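Local coordinates for protein HTH-type transcriptional regulator YgaV (Escherichia coli K12, PDB 3CUO) that regulates gene expression on a large scale in response to sulfide, acting as both a DNA-binding repressor and an activator, at residues K19-P24 and E84-I89; P24-I29 and A60-E65. All blocks are in the same frame, centred on the assembly; numbering follows the deposited sequence.

Contact 1 (K19-P24 and E84-I89); sequences KAMSHP and EAVNAI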
ATOM      1  N   LYS A  19       1.830  -3.283   3.433  1.00 42.21           N
ATOM      2  CA  LYS A  19       3.051  -3.180   4.232  1.00 42.71           C
ATOM      3  C   LYS A  19       4.243  -3.841   3.559  1.00 43.69           C
ATOM      4  O   LYS A  19       5.350  -3.276   3.580  1.00 43.74           O
ATOM      5  CB  LYS A  19       2.802  -3.755   5.606  1.00 44.02           C
ATOM      6  CG  LYS A  19       4.036  -3.745   6.510  1.00 47.21           C
ATOM      7  CD  LYS A  19       3.607  -3.693   7.979  1.00 48.27           C
ATOM      8  CE  LYS A  19       4.600  -4.442   8.905  1.00 53.58           C
ATOM      9  NZ  LYS A  19       4.913  -3.645  10.186  1.00 56.50           N
ATOM     10  N   ALA A  20       4.025  -5.015   2.919  1.00 42.67           N
ATOM     11  CA  ALA A  20       5.093  -5.665   2.194  1.00 42.32           C
ATOM     12  C   ALA A  20       5.619  -4.895   0.977  1.00 42.14           C
ATOM     13  O   ALA A  20       6.742  -5.119   0.525  1.00 42.60           O
ATOM     14  CB  ALA A  20       4.643  -7.141   1.751  1.00 41.43           C
ATOM     15  N   MET A  21       4.770  -4.077   0.374  1.00 42.12           N
ATOM     16  CA  MET A  21       5.146  -3.309  -0.773  1.00 40.94           C
ATOM     17  C   MET A  21       5.681  -1.927  -0.348  1.00 43.04           C
ATOM     18  O   MET A  21       6.164  -1.207  -1.187  1.00 44.38           O
ATOM     19  CB  MET A  21       3.875  -3.069  -1.651  1.00 41.68           C
ATOM     20  CG  MET A  21       3.186  -4.365  -2.198  1.00 42.34           C
ATOM     21  SD  MET A  21       1.803  -4.099  -3.410  1.00 34.91           S
ATOM     22  CE  MET A  21       2.543  -3.205  -4.717  1.00 36.97           C
ATOM     23  N   SER A  22       5.606  -1.555   0.930  1.00 42.31           N
ATOM     24  CA  SER A  22       5.853  -0.150   1.355  1.00 41.85           C
ATOM     25  C   SER A  22       7.297   0.272   1.552  1.00 43.12           C
ATOM     26  O   SER A  22       7.602   1.013   2.463  1.00 42.23           O
ATOM     27  CB  SER A  22       5.078   0.176   2.640  1.00 41.73           C
ATOM     28  OG  SER A  22       5.386  -0.704   3.703  1.00 43.51           O
ATOM     29  N   HIS A  23       8.171  -0.165   0.638  1.00 43.51           N
ATOM     30  CA  HIS A  23       9.596   0.190   0.623  1.00 43.33           C
ATOM     31  C   HIS A  23       9.895   0.607  -0.804  1.00 43.43           C
ATOM     32  O   HIS A  23       9.351   0.002  -1.722  1.00 42.36           O
ATOM     33  CB  HIS A  23      10.438  -0.982   1.054  1.00 43.82           C
ATOM     34  CG  HIS A  23      11.900  -0.657   1.215  1.00 42.92           C
ATOM     35  ND1 HIS A  23      12.727  -0.340   0.153  1.00 43.05           N
ATOM     36  CD2 HIS A  23      12.678  -0.642   2.322  1.00 44.42           C
ATOM     37  CE1 HIS A  23      13.933  -0.073   0.608  1.00 43.71           C
ATOM     38  NE2 HIS A  23      13.940  -0.284   1.916  1.00 47.20           N
ATOM     39  N   PRO A  24      10.605   1.754  -0.988  1.00 42.61           N
ATOM     40  CA  PRO A  24      10.796   2.212  -2.343  1.00 42.81           C
ATOM     41  C   PRO A  24      11.533   1.223  -3.264  1.00 41.27           C
ATOM     42  O   PRO A  24      11.215   1.113  -4.440  1.00 41.70           O
ATOM     43  CB  PRO A  24      11.640   3.520  -2.162  1.00 43.96           C
ATOM     44  CG  PRO A  24      12.060   3.513  -0.728  1.00 42.44           C
ATOM     45  CD  PRO A  24      11.159   2.702   0.020  1.00 41.54           C
ATOM     46  N   GLU A  84      -1.293 -11.294  -8.239  1.00 45.99           N
ATOM     47  CA  GLU A  84      -1.698 -10.333  -9.233  1.00 47.67           C
ATOM     48  C   GLU A  84      -2.179  -9.019  -8.625  1.00 46.69           C
ATOM     49  O   GLU A  84      -2.131  -8.046  -9.311  1.00 47.17           O
ATOM     50  CB  GLU A  84      -2.676 -10.920 -10.248  1.00 49.62           C
ATOM     51  CG  GLU A  84      -1.928 -11.522 -11.481  1.00 51.70           C
ATOM     52  CD  GLU A  84      -2.840 -12.421 -12.354  1.00 54.27           C
ATOM     53  OE1 GLU A  84      -4.080 -12.463 -12.103  1.00 65.03           O
ATOM     54  OE2 GLU A  84      -2.335 -13.118 -13.284  1.00 60.87           O
ATOM     55  N   ALA A  85      -2.624  -9.012  -7.360  1.00 44.86           N
ATOM     56  CA  ALA A  85      -2.874  -7.794  -6.618  1.00 45.01           C
ATOM     57  C   ALA A  85      -1.713  -6.783  -6.675  1.00 44.00           C
ATOM     58  O   ALA A  85      -1.932  -5.585  -6.579  1.00 43.35           O
ATOM     59  CB  ALA A  85      -3.208  -8.112  -5.195  1.00 44.63           C
ATOM     60  N   VAL A  86      -0.497  -7.307  -6.835  1.00 42.42           N
ATOM     61  CA  VAL A  86       0.706  -6.504  -6.954  1.00 41.89           C
ATOM     62  C   VAL A  86       0.630  -5.724  -8.228  1.00 40.48           C
ATOM     63  O   VAL A  86       0.801  -4.526  -8.238  1.00 38.83           O
ATOM     64  CB  VAL A  86       2.008  -7.356  -6.871  1.00 40.95           C
ATOM     65  CG1 VAL A  86       3.166  -6.518  -7.280  1.00 43.28           C
ATOM     66  CG2 VAL A  86       2.170  -7.929  -5.443  1.00 38.88           C
ATOM     67  N   ASN A  87       0.311  -6.410  -9.296  1.00 40.31           N
ATOM     68  CA  ASN A  87       0.188  -5.757 -10.584  1.00 40.38           C
ATOM     69  C   ASN A  87      -0.912  -4.682 -10.551  1.00 39.17           C
ATOM     70  O   ASN A  87      -0.740  -3.609 -11.145  1.00 38.55           O
ATOM     71  CB  ASN A  87      -0.123  -6.792 -11.627  1.00 42.02           C
ATOM     72  CG  ASN A  87       1.109  -7.679 -11.951  1.00 44.43           C
ATOM     73  OD1 ASN A  87       0.997  -8.896 -12.097  1.00 54.51           O
ATOM     74  ND2 ASN A  87       2.247  -7.070 -12.026  1.00 47.95           N
ATOM     75  N   ALA A  88      -2.000  -4.984  -9.848  1.00 38.13           N
ATOM     76  CA  ALA A  88      -3.110  -3.999  -9.658  1.00 38.19           C
ATOM     77  C   ALA A  88      -2.666  -2.754  -8.939  1.00 37.31           C
ATOM     78  O   ALA A  88      -3.044  -1.635  -9.301  1.00 36.50           O
ATOM     79  CB  ALA A  88      -4.259  -4.646  -8.900  1.00 36.62           C
ATOM     80  N   ILE A  89      -1.888  -2.928  -7.863  1.00 37.79           N
ATOM     81  CA  ILE A  89      -1.453  -1.785  -7.074  1.00 37.83           C
ATOM     82  C   ILE A  89      -0.429  -0.986  -7.842  1.00 39.80           C
ATOM     83  O   ILE A  89      -0.486   0.253  -7.893  1.00 41.59           O
ATOM     84  CB  ILE A  89      -0.955  -2.251  -5.722  1.00 37.66           C
ATOM     85  CG1 ILE A  89      -2.160  -2.759  -4.956  1.00 39.41           C
ATOM     86  CG2 ILE A  89      -0.141  -1.111  -4.966  1.00 37.92           C
ATOM     87  CD1 ILE A  89      -1.859  -3.686  -3.887  1.00 44.01           C
TER

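Contact 2 (P24-I29 and A60-E65); sequences PKRLLI and ARMRDE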
ATOM      1  N   PRO A  24      10.605   1.754  -0.988  1.00 42.61           N
ATOM      2  CA  PRO A  24      10.796   2.212  -2.343  1.00 42.81           C
ATOM      3  C   PRO A  24      11.533   1.223  -3.264  1.00 41.27           C
ATOM      4  O   PRO A  24      11.215   1.113  -4.440  1.00 41.70           O
ATOM      5  CB  PRO A  24      11.640   3.520  -2.162  1.00 43.96           C
ATOM      6  CG  PRO A  24      12.060   3.513  -0.728  1.00 42.44           C
ATOM      7  CD  PRO A  24      11.159   2.702   0.020  1.00 41.54           C
ATOM      8  N   LYS A  25      12.542   0.561  -2.745  1.00 41.62           N
ATOM      9  CA  LYS A  25      13.344  -0.355  -3.531  1.00 41.23           C
ATOM     10  C   LYS A  25      12.544  -1.636  -3.837  1.00 40.76           C
ATOM     11  O   LYS A  25      12.698  -2.211  -4.904  1.00 40.51           O
ATOM     12  CB  LYS A  25      14.641  -0.677  -2.785  1.00 43.51           C
ATOM     13  CG  LYS A  25      15.526   0.531  -2.476  1.00 44.54           C
ATOM     14  CD  LYS A  25      15.949   1.232  -3.736  1.00 47.06           C
ATOM     15  CE  LYS A  25      16.910   2.440  -3.459  1.00 50.00           C
ATOM     16  NZ  LYS A  25      16.337   3.243  -2.363  1.00 56.32           N
ATOM     17  N   ARG A  26      11.672  -2.044  -2.913  1.00 40.61           N
ATOM     18  CA  ARG A  26      10.720  -3.110  -3.195  1.00 40.05           C
ATOM     19  C   ARG A  26       9.756  -2.717  -4.322  1.00 37.99           C
ATOM     20  O   ARG A  26       9.460  -3.510  -5.152  1.00 36.39           O
ATOM     21  CB  ARG A  26       9.962  -3.496  -1.956  1.00 41.12           C
ATOM     22  CG  ARG A  26      10.783  -4.088  -0.891  1.00 40.99           C
ATOM     23  CD  ARG A  26       9.891  -4.757   0.115  1.00 42.10           C
ATOM     24  NE  ARG A  26      10.714  -5.382   1.125  1.00 42.10           N
ATOM     25  CZ  ARG A  26      10.254  -6.086   2.149  1.00 43.54           C
ATOM     26  NH1 ARG A  26       8.990  -6.312   2.299  1.00 43.98           N
ATOM     27  NH2 ARG A  26      11.090  -6.598   3.022  1.00 44.46           N
ATOM     28  N   LEU A  27       9.334  -1.466  -4.406  1.00 38.06           N
ATOM     29  CA  LEU A  27       8.512  -1.047  -5.533  1.00 38.65           C
ATOM     30  C   LEU A  27       9.253  -1.091  -6.833  1.00 39.30           C
ATOM     31  O   LEU A  27       8.680  -1.494  -7.836  1.00 42.80           O
ATOM     32  CB  LEU A  27       7.922   0.393  -5.370  1.00 37.73           C
ATOM     33  CG  LEU A  27       6.826   0.535  -4.341  1.00 39.37           C
ATOM     34  CD1 LEU A  27       6.420   2.019  -4.311  1.00 38.21           C
ATOM     35  CD2 LEU A  27       5.565  -0.402  -4.553  1.00 37.72           C
ATOM     36  N   LEU A  28      10.494  -0.648  -6.851  1.00 39.50           N
ATOM     37  CA  LEU A  28      11.313  -0.738  -8.099  1.00 39.65           C
ATOM     38  C   LEU A  28      11.481  -2.164  -8.525  1.00 38.89           C
ATOM     39  O   LEU A  28      11.355  -2.510  -9.705  1.00 41.63           O
ATOM     40  CB  LEU A  28      12.696  -0.114  -7.866  1.00 41.23           C
ATOM     41  CG  LEU A  28      12.757   1.326  -7.410  1.00 43.34           C
ATOM     42  CD1 LEU A  28      14.174   1.856  -7.337  1.00 45.98           C
ATOM     43  CD2 LEU A  28      11.909   2.136  -8.398  1.00 45.40           C
ATOM     44  N   ILE A  29      11.699  -3.034  -7.555  1.00 38.94           N
ATOM     45  CA  ILE A  29      11.819  -4.510  -7.825  1.00 38.71           C
ATOM     46  C   ILE A  29      10.573  -5.039  -8.500  1.00 39.18           C
ATOM     47  O   ILE A  29      10.640  -5.745  -9.564  1.00 41.07           O
ATOM     48  CB  ILE A  29      12.096  -5.299  -6.549  1.00 38.36           C
ATOM     49  CG1 ILE A  29      13.533  -5.168  -6.081  1.00 38.19           C
ATOM     50  CG2 ILE A  29      11.778  -6.865  -6.690  1.00 35.61           C
ATOM     51  CD1 ILE A  29      13.727  -5.728  -4.604  1.00 39.99           C
ATOM     52  N   ALA A  60      13.488 -12.523  -0.505  1.00 39.36           N
ATOM     53  CA  ALA A  60      13.091 -13.634   0.382  1.00 40.85           C
ATOM     54  C   ALA A  60      11.922 -13.258   1.218  1.00 40.70           C
ATOM     55  O   ALA A  60      10.935 -14.004   1.329  1.00 39.39           O
ATOM     56  CB  ALA A  60      14.294 -14.114   1.287  1.00 40.73           C
ATOM     57  N   ARG A  61      11.951 -12.024   1.735  1.00 40.79           N
ATOM     58  CA  ARG A  61      10.829 -11.549   2.502  1.00 41.35           C
ATOM     59  C   ARG A  61       9.574 -11.352   1.641  1.00 39.80           C
ATOM     60  O   ARG A  61       8.509 -11.720   2.072  1.00 39.88           O
ATOM     61  CB  ARG A  61      11.178 -10.240   3.274  1.00 42.40           C
ATOM     62  CG  ARG A  61      12.525 -10.304   4.075  1.00 45.44           C
ATOM     63  CD  ARG A  61      12.671  -9.052   4.942  1.00 50.05           C
ATOM     64  NE  ARG A  61      14.040  -8.653   5.356  1.00 56.39           N
ATOM     65  CZ  ARG A  61      14.658  -7.497   5.013  1.00 58.58           C
ATOM     66  NH1 ARG A  61      14.114  -6.597   4.187  1.00 54.73           N
ATOM     67  NH2 ARG A  61      15.891  -7.261   5.470  1.00 61.14           N
ATOM     68  N   MET A  62       9.682 -10.786   0.446  1.00 38.29           N
ATOM     69  CA  MET A  62       8.506 -10.641  -0.401  1.00 39.19           C
ATOM     70  C   MET A  62       7.925 -11.996  -0.845  1.00 37.33           C
ATOM     71  O   MET A  62       6.728 -12.137  -0.997  1.00 36.72           O
ATOM     72  CB  MET A  62       8.840  -9.772  -1.611  1.00 39.30           C
ATOM     73  CG  MET A  62       8.940  -8.286  -1.266  1.00 42.05           C
ATOM     74  SD  MET A  62       9.026  -7.144  -2.675  1.00 45.76           S
ATOM     75  CE  MET A  62      10.753  -7.531  -2.914  1.00 20.66           C
ATOM     76  N   ARG A  63       8.778 -12.987  -1.028  1.00 37.54           N
ATOM     77  CA  ARG A  63       8.316 -14.366  -1.385  1.00 38.36           C
ATOM     78  C   ARG A  63       7.522 -14.935  -0.223  1.00 39.21           C
ATOM     79  O   ARG A  63       6.442 -15.474  -0.398  1.00 38.15           O
ATOM     80  CB  ARG A  63       9.512 -15.266  -1.717  1.00 36.78           C
ATOM     81  CG  ARG A  63       9.077 -16.672  -2.278  1.00 37.71           C
ATOM     82  CD  ARG A  63      10.239 -17.553  -2.538  1.00 39.47           C
ATOM     83  NE  ARG A  63      11.153 -17.602  -1.406  1.00 40.55           N
ATOM     84  CZ  ARG A  63      12.477 -17.531  -1.481  1.00 41.34           C
ATOM     85  NH1 ARG A  63      13.095 -17.421  -2.648  1.00 43.04           N
ATOM     86  NH2 ARG A  63      13.183 -17.545  -0.371  1.00 41.50           N
ATOM     87  N   ASP A  64       8.103 -14.830   0.967  1.00 41.48           N
ATOM     88  CA  ASP A  64       7.428 -15.209   2.214  1.00 43.46           C
ATOM     89  C   ASP A  64       6.114 -14.500   2.441  1.00 43.17           C
ATOM     90  O   ASP A  64       5.246 -15.075   2.997  1.00 44.04           O
ATOM     91  CB  ASP A  64       8.256 -14.891   3.435  1.00 46.00           C
ATOM     92  CG  ASP A  64       9.391 -15.817   3.623  1.00 51.53           C
ATOM     93  OD1 ASP A  64       9.319 -17.018   3.242  1.00 63.09           O
ATOM     94  OD2 ASP A  64      10.375 -15.318   4.216  1.00 62.70           O
ATOM     95  N   GLU A  65       5.977 -13.284   1.957  1.00 43.83           N
ATOM     96  CA  GLU A  65       4.734 -12.549   2.046  1.00 44.02           C
ATOM     97  C   GLU A  65       3.737 -12.793   0.881  1.00 43.21           C
ATOM     98  O   GLU A  65       2.617 -12.237   0.870  1.00 42.16           O
ATOM     99  CB  GLU A  65       5.082 -11.044   2.164  1.00 45.57           C
ATOM    100  CG  GLU A  65       5.415 -10.634   3.569  1.00 51.72           C
ATOM    101  CD  GLU A  65       4.214 -10.772   4.496  1.00 54.94           C
ATOM    102  OE1 GLU A  65       3.203 -10.055   4.307  1.00 60.09           O
ATOM    103  OE2 GLU A  65       4.246 -11.647   5.388  1.00 60.95           O
TER

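Contact 1 (K19-P24 and E84-I89)
The backbones come closest at M21 and V86, whose CA atoms are 8.3 Å apart, and the end of the M21 side chain meets helix 84-97 at two side chains and at the V86 carbonyl O, which lies 4.1 Å from CE of M21. M21 reaches about halfway across, toward I89. Its CB points at the other helix, CG lies anti to the carbonyl carbon (chi1 -61°), and the chain runs straight until it bends at chi3 (59°), which turns the methyl group onto I89. There CE meets CG2 of I89 at 3.4 Å, tighter than a usual carbon-carbon contact, while SD of M21 sits 3.7 Å from CD1 of I89. The sulfur and methyl thus touch both branches of the isoleucine. V86, one turn earlier, closes the other flank more loosely, its CG1 4.2 Å from CE of M21. All three residues are buried in the core of the winged helix-turn-helix domain of the ArsR family, where L27 and L30 of helix 24-33 also pack on M21. Helix 84-97 also faces the second subunit: A85 packs on V96 and A88 on T92 of that chain.

Contact 2 (P24-I29 and A60-E65)
R61 meets R26 across this contact at the exposed edge, where NH1 of R61 is 3.2 Å from NH2 of R26. Both are donors on guanidinium groups, so they do not bond and like charges lie close together. Each nitrogen lies in the plane of the other guanidinium, at its edge, and the two planes are 32° apart. CD of R61 adds a contact of 3.5 Å to NH2 of R26. Elsewhere the R26 group is anchored: NE bonds to ND1 of H58 and NH1 to the carbonyl O of A20, two bonds that restrict its rotation and may offset the cost of the neighbouring charge. Next comes M62, the buried centre of the contact; the CA atoms of M62 and R26 are 8.3 Å apart. The two side chains run past each other in opposite directions, with SD of M62 3.8 Å from CD of R26 and CG of M62 over one face of the guanidinium. In the winged helix-turn-helix domain, this places the end of helix 52-64, within the predicted DNA-binding motif, against helix 24-33; the short axes are 12.2 Å apart and inclined at 74°. A bend at chi3 (-78°) carries CE of M62 to I29, 3.9 Å from CD1 of I29 and 4.0 Å from its CG2. L67 and I68 also pack on M62.

How the contacts relate
Contacts 1 and 2 have centres about 8 Å apart and share P24, the first residue of helix 24-33, which follows helix 11-21 in the chain. In sequence, both segments of contact 2 fall between M21 and V86, the residues whose CA atoms are nearest in contact 1. The two also touch directly: A20 CB is 3.9 Å from E65 CB, and the M21 carbonyl O packs on CD2 of L27. Both contacts border the second subunit; contact 2 also takes in the end of the predicted motif. Helix 24-33 packs on both M21 and M62, so it joins the two contacts, consistent with a packed link between subunit-facing helices and the predicted helix-turn-helix.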